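Local coordinates for protein neural-cadherin (Drosophila melanogaster, PDB 3UBF) that mediates calcium-dependent, homophilic adhesion between cells as a cadherin, here represented by three consecutive cadherin repeats of its extracellular region, at residues A[230-235]-A[266-271]; A[24-29]-A[50-55]. All coordinates share one frame; numbering follows the deposited sequence.

Contact 1. Residues A[230-235]-A[266-271]. With ZN (zinc ion), chain R.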
loop_
_atom_site.group_PDB
_atom_site.type_symbol
_atom_site.label_atom_id
_atom_site.label_comp_id
_atom_site.label_asym_id
_atom_site.label_seq_id
_atom_site.Cartn_x
_atom_site.Cartn_y
_atom_site.Cartn_z
ATOM N N ASP A 230 -33.809 1.239 11.406
ATOM C CA ASP A 230 -33.720 1.615 9.994
ATOM C C ASP A 230 -32.532 2.535 9.670
ATOM O O ASP A 230 -32.478 3.143 8.596
ATOM C CB ASP A 230 -35.053 2.197 9.504
ATOM C CG ASP A 230 -36.206 1.207 9.631
ATOM O OD1 ASP A 230 -35.989 -0.016 9.465
ATOM O OD2 ASP A 230 -37.342 1.656 9.885
ATOM N N SER A 231 -31.581 2.614 10.598
ATOM C CA SER A 231 -30.304 3.268 10.346
ATOM C C SER A 231 -29.330 2.303 9.665
ATOM O O SER A 231 -29.419 1.083 9.841
ATOM C CB SER A 231 -29.692 3.776 11.652
ATOM O OG SER A 231 -29.226 2.689 12.437
ATOM N N ASP A 232 -28.400 2.872 8.900
ATOM C CA ASP A 232 -27.383 2.120 8.176
ATOM C C ASP A 232 -26.362 1.570 9.151
ATOM O O ASP A 232 -25.897 2.289 10.036
ATOM C CB ASP A 232 -26.665 3.014 7.159
ATOM C CG ASP A 232 -27.610 3.636 6.135
ATOM O OD1 ASP A 232 -28.729 3.108 5.919
ATOM O OD2 ASP A 232 -27.225 4.665 5.535
ATOM N N ILE A 233 -26.019 0.300 8.972
ATOM C CA ILE A 233 -25.116 -0.405 9.851
ATOM C C ILE A 233 -23.796 -0.676 9.130
ATOM O O ILE A 233 -22.709 -0.457 9.679
ATOM C CB ILE A 233 -25.774 -1.721 10.328
ATOM C CG1 ILE A 233 -26.787 -1.410 11.418
ATOM C CG2 ILE A 233 -24.749 -2.750 10.834
ATOM C CD1 ILE A 233 -27.694 -2.552 11.705
ATOM N N ILE A 234 -23.898 -1.154 7.895
ATOM C CA ILE A 234 -22.727 -1.465 7.095
ATOM C C ILE A 234 -23.123 -1.473 5.626
ATOM O O ILE A 234 -24.267 -1.808 5.291
ATOM C CB ILE A 234 -22.059 -2.810 7.549
ATOM C CG1 ILE A 234 -20.750 -3.074 6.787
ATOM C CG2 ILE A 234 -23.039 -3.972 7.467
ATOM C CD1 ILE A 234 -19.798 -4.007 7.505
ATOM N N SER A 235 -22.192 -1.063 4.766
ATOM C CA SER A 235 -22.391 -1.141 3.323
ATOM C C SER A 235 -21.593 -2.292 2.768
ATOM O O SER A 235 -20.396 -2.409 3.012
ATOM C CB SER A 235 -21.954 0.147 2.619
ATOM O OG SER A 235 -23.044 1.036 2.477
ATOM N N SER A 266 -28.680 -1.322 -3.098
ATOM C CA SER A 266 -27.750 -0.421 -2.439
ATOM C C SER A 266 -26.626 -1.176 -1.724
ATOM O O SER A 266 -25.511 -0.658 -1.591
ATOM C CB SER A 266 -28.502 0.487 -1.467
ATOM O OG SER A 266 -29.086 -0.268 -0.419
ATOM N N GLY A 267 -26.933 -2.393 -1.273
ATOM C CA GLY A 267 -26.012 -3.197 -0.488
ATOM C C GLY A 267 -25.902 -2.702 0.942
ATOM O O GLY A 267 -25.013 -3.133 1.693
ATOM N N ILE A 268 -26.800 -1.788 1.317
ATOM C CA ILE A 268 -26.755 -1.187 2.635
ATOM C C ILE A 268 -27.561 -2.030 3.598
ATOM O O ILE A 268 -28.756 -2.261 3.383
ATOM C CB ILE A 268 -27.294 0.257 2.646
ATOM C CG1 ILE A 268 -26.490 1.155 1.700
ATOM C CG2 ILE A 268 -27.287 0.813 4.076
ATOM C CD1 ILE A 268 -27.021 2.596 1.619
ATOM N N VAL A 269 -26.890 -2.490 4.651
ATOM C CA VAL A 269 -27.536 -3.241 5.713
ATOM C C VAL A 269 -28.116 -2.272 6.743
ATOM O O VAL A 269 -27.394 -1.475 7.333
ATOM C CB VAL A 269 -26.546 -4.222 6.387
ATOM C CG1 VAL A 269 -27.235 -5.061 7.471
ATOM C CG2 VAL A 269 -25.918 -5.119 5.346
ATOM N N LYS A 270 -29.424 -2.333 6.948
ATOM C CA LYS A 270 -30.057 -1.539 7.995
ATOM C C LYS A 270 -30.531 -2.407 9.157
ATOM O O LYS A 270 -30.655 -3.625 9.028
ATOM C CB LYS A 270 -31.212 -0.708 7.435
ATOM C CG LYS A 270 -30.751 0.430 6.560
ATOM C CD LYS A 270 -31.916 1.186 5.951
ATOM C CE LYS A 270 -31.449 2.050 4.794
ATOM N NZ LYS A 270 -32.471 3.061 4.409
ATOM N N LEU A 271 -30.771 -1.764 10.293
ATOM C CA LEU A 271 -31.397 -2.404 11.436
ATOM C C LEU A 271 -32.908 -2.417 11.251
ATOM O O LEU A 271 -33.519 -1.366 11.062
ATOM C CB LEU A 271 -31.030 -1.649 12.715
ATOM C CG LEU A 271 -31.510 -2.224 14.054
ATOM C CD1 LEU A 271 -31.127 -3.693 14.221
ATOM C CD2 LEU A 271 -30.958 -1.398 15.196
HETATM ZN ZN ZN R . -29.038 5.409 4.190
#

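Contact 2. Residues A[24-29]-A[50-55]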
loop_
_atom_site.group_PDB
_atom_site.type_symbol
_atom_site.label_atom_id
_atom_site.label_comp_id
_atom_site.label_asym_id
_atom_site.label_seq_id
_atom_site.Cartn_x
_atom_site.Cartn_y
_atom_site.Cartn_z
ATOM N N PHE A 24 24.054 19.870 13.268
ATOM C CA PHE A 24 24.777 19.518 14.462
ATOM C C PHE A 24 26.047 20.340 14.559
ATOM O O PHE A 24 26.520 20.920 13.568
ATOM C CB PHE A 24 25.062 18.001 14.535
ATOM C CG PHE A 24 26.012 17.502 13.481
ATOM C CD1 PHE A 24 27.353 17.269 13.791
ATOM C CD2 PHE A 24 25.571 17.264 12.175
ATOM C CE1 PHE A 24 28.245 16.799 12.809
ATOM C CE2 PHE A 24 26.448 16.810 11.192
ATOM C CZ PHE A 24 27.786 16.569 11.509
ATOM N N GLN A 25 26.556 20.382 15.783
ATOM C CA GLN A 25 27.761 21.084 16.149
ATOM C C GLN A 25 28.925 20.083 16.188
ATOM O O GLN A 25 28.884 19.102 16.934
ATOM C CB GLN A 25 27.538 21.721 17.528
ATOM C CG GLN A 25 28.723 22.464 18.116
ATOM C CD GLN A 25 29.086 23.658 17.298
ATOM O OE1 GLN A 25 28.365 24.659 17.300
ATOM N NE2 GLN A 25 30.200 23.566 16.567
ATOM N N LEU A 26 29.944 20.320 15.369
ATOM C CA LEU A 26 31.200 19.597 15.484
ATOM C C LEU A 26 31.920 20.038 16.762
ATOM O O LEU A 26 31.971 21.236 17.075
ATOM C CB LEU A 26 32.082 19.866 14.279
ATOM C CG LEU A 26 31.731 19.088 13.015
ATOM C CD1 LEU A 26 32.423 19.700 11.811
ATOM C CD2 LEU A 26 32.108 17.618 13.181
ATOM N N GLU A 27 32.460 19.069 17.500
ATOM C CA GLU A 27 33.102 19.356 18.776
ATOM C C GLU A 27 34.521 19.839 18.563
ATOM O O GLU A 27 35.181 19.482 17.579
ATOM C CB GLU A 27 33.124 18.132 19.684
ATOM C CG GLU A 27 31.837 17.328 19.723
ATOM C CD GLU A 27 31.860 16.185 18.737
ATOM O OE1 GLU A 27 32.195 16.425 17.554
ATOM O OE2 GLU A 27 31.546 15.045 19.147
ATOM N N LYS A 28 34.986 20.646 19.506
ATOM C CA LYS A 28 36.345 21.145 19.479
ATOM C C LYS A 28 37.127 20.628 20.689
ATOM O O LYS A 28 36.577 20.527 21.788
ATOM C CB LYS A 28 36.324 22.669 19.445
ATOM C CG LYS A 28 35.551 23.304 20.572
ATOM C CD LYS A 28 35.306 24.770 20.293
ATOM C CE LYS A 28 34.453 25.375 21.382
ATOM N NZ LYS A 28 34.392 26.859 21.265
ATOM N N GLU A 29 38.400 20.295 20.484
ATOM C CA GLU A 29 39.264 19.874 21.591
ATOM C C GLU A 29 39.780 21.056 22.394
ATOM O O GLU A 29 40.143 20.910 23.566
ATOM C CB GLU A 29 40.420 18.990 21.115
ATOM C CG GLU A 29 40.208 17.493 21.415
ATOM C CD GLU A 29 40.657 17.069 22.834
ATOM O OE1 GLU A 29 41.561 17.713 23.428
ATOM O OE2 GLU A 29 40.122 16.064 23.361
ATOM N N GLY A 50 32.211 25.334 13.595
ATOM C CA GLY A 50 31.965 23.897 13.545
ATOM C C GLY A 50 30.524 23.447 13.384
ATOM O O GLY A 50 30.259 22.244 13.303
ATOM N N ALA A 51 29.587 24.396 13.329
ATOM C CA ALA A 51 28.203 24.048 13.025
ATOM C C ALA A 51 28.110 23.530 11.591
ATOM O O ALA A 51 28.578 24.194 10.664
ATOM C CB ALA A 51 27.284 25.238 13.233
ATOM N N VAL A 52 27.538 22.334 11.421
ATOM C CA VAL A 52 27.304 21.763 10.084
ATOM C C VAL A 52 25.908 22.132 9.559
ATOM O O VAL A 52 24.893 21.792 10.163
ATOM C CB VAL A 52 27.515 20.237 10.066
ATOM C CG1 VAL A 52 27.168 19.667 8.705
ATOM C CG2 VAL A 52 28.965 19.888 10.409
ATOM N N ARG A 53 25.859 22.834 8.435
ATOM C CA ARG A 53 24.590 23.359 7.930
ATOM C C ARG A 53 24.184 22.765 6.598
ATOM O O ARG A 53 25.034 22.452 5.762
ATOM C CB ARG A 53 24.634 24.889 7.829
ATOM C CG ARG A 53 24.744 25.568 9.192
ATOM C CD ARG A 53 24.975 27.040 9.080
ATOM N NE ARG A 53 23.801 27.709 8.537
ATOM C CZ ARG A 53 23.725 29.010 8.278
ATOM N NH1 ARG A 53 24.769 29.809 8.515
ATOM N NH2 ARG A 53 22.596 29.513 7.787
ATOM N N VAL A 54 22.876 22.625 6.414
ATOM C CA VAL A 54 22.299 22.146 5.160
ATOM C C VAL A 54 22.581 23.159 4.055
ATOM O O VAL A 54 22.217 24.336 4.169
ATOM C CB VAL A 54 20.762 21.928 5.282
ATOM C CG1 VAL A 54 20.200 21.314 4.018
ATOM C CG2 VAL A 54 20.423 21.055 6.482
ATOM N N LYS A 55 23.234 22.691 2.994
ATOM C CA LYS A 55 23.473 23.497 1.804
ATOM C C LYS A 55 22.315 23.275 0.844
ATOM O O LYS A 55 21.412 24.106 0.747
ATOM C CB LYS A 55 24.794 23.105 1.142
ATOM C CG LYS A 55 25.332 24.140 0.167
ATOM C CD LYS A 55 26.378 23.538 -0.756
ATOM C CE LYS A 55 27.755 24.121 -0.485
ATOM N NZ LYS A 55 28.734 23.751 -1.545
#

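Contact 1. Residues A[230-235]-A[266-271]
A classic beta bulge sets Ile233 and Ile234 together against Val269, where strand 232-235 runs antiparallel to strand 268-271. Ile233 N donates to Val269 O (2.8 Å), and Val269 N returns a bond of 163° at the hydrogen to Ile234 O. The psi of -46° at Ile233 makes the extra residue fit, so that Asp232 still pairs with Lys270 and Ser235 with Ile268. Beyond the bulge, Leu271 N donates to Ser231 O (3.2 Å). The two strands form the middle of one sheet of the cadherin beta-sandwich: Ile234 CG2 lies alongside Val269 CB (3.7 Å), both side chains packing on Leu305 of strand 300-310 in the other sheet, while Ile233 CD1 reaches across to Leu271 CB (3.6 Å). On the other face, the carboxylate of Asp232 holds a zinc ion through OD2 (2.4 Å), its OD1 beside Ile268 CG2. The Lys270 side chain runs alongside that of Asp232, in the same direction, its extended chain bringing CE to 3.1 Å from Asp232 OD1; NZ stays 4.0 Å from that same OD1, too far for a salt bridge, though the opposite charges probably attract. An alanine at Lys270 takes away CG to NZ, and would probably leave Asp232 OD1 without the methylenes alongside it and the nearby charge, with zinc alone, among the groups described here, to hold the carboxylate's rotation. Asp232 CG is anti to its carbonyl carbon, beside the backbone N (chi1 -59°), which carries the carboxylate over Ile268 CG2.

Contact 2. Residues A[24-29]-A[50-55]
Gln25 NE2, lying against Gly50 C at 3.2 Å, is gripped by two backbone carbonyls: it donates to Leu26 O (3.0 Å), which lies nearly in the plane of the Gln25 amide, and to Asn49 O. The bend in the side chain at chi2 (65°) folds the amide back over the turn leading into strand 51-54, an inner strand of a sheet in the cadherin beta-sandwich, with strand 22-25 at its edge. Gly50 has no side chain, and a CB there would run into Gln25 NE2; its positive phi (88°) also suits a glycine. Two backbone bonds join the segments: Val52 N to Phe24 O (2.8 Å), almost straight, and Leu26 N to Gly50 O (2.8 Å), where the donor stands above the carbonyl plane. Toward the sandwich core, Val52 sits over one face of the Phe24 ring in a CH-pi contact, its CB 4.1 Å from the ring centroid. Phe24 and Leu26 both pack on Val92 of strand 88-97, in the facing sheet. Val52 CG2 fills the angle between these two residues, touching the ring at Phe24 CZ and, at 3.7 Å, the methyl Leu26 CD1.

In the fold
From the N terminus, the chain first closes contact 2, in the first cadherin repeat of the fragment: residues 24-29 meet 50-55 after a 20-residue excursion that includes strands 34-37 and 44-46. It then runs through the whole middle repeat before contact 1, in the third, brings 230-235 against 266-271 around 30 residues that include strands 246-253 and 260-262. The two loops neither nest nor cross. Each joins corresponding neighbouring strands of a sandwich sheet, 22-25 with 51-54 and 232-239 with 268-271. The two contacts lie on opposite sides of the centre of the elongated chain, their nearest atoms about 47 Å apart.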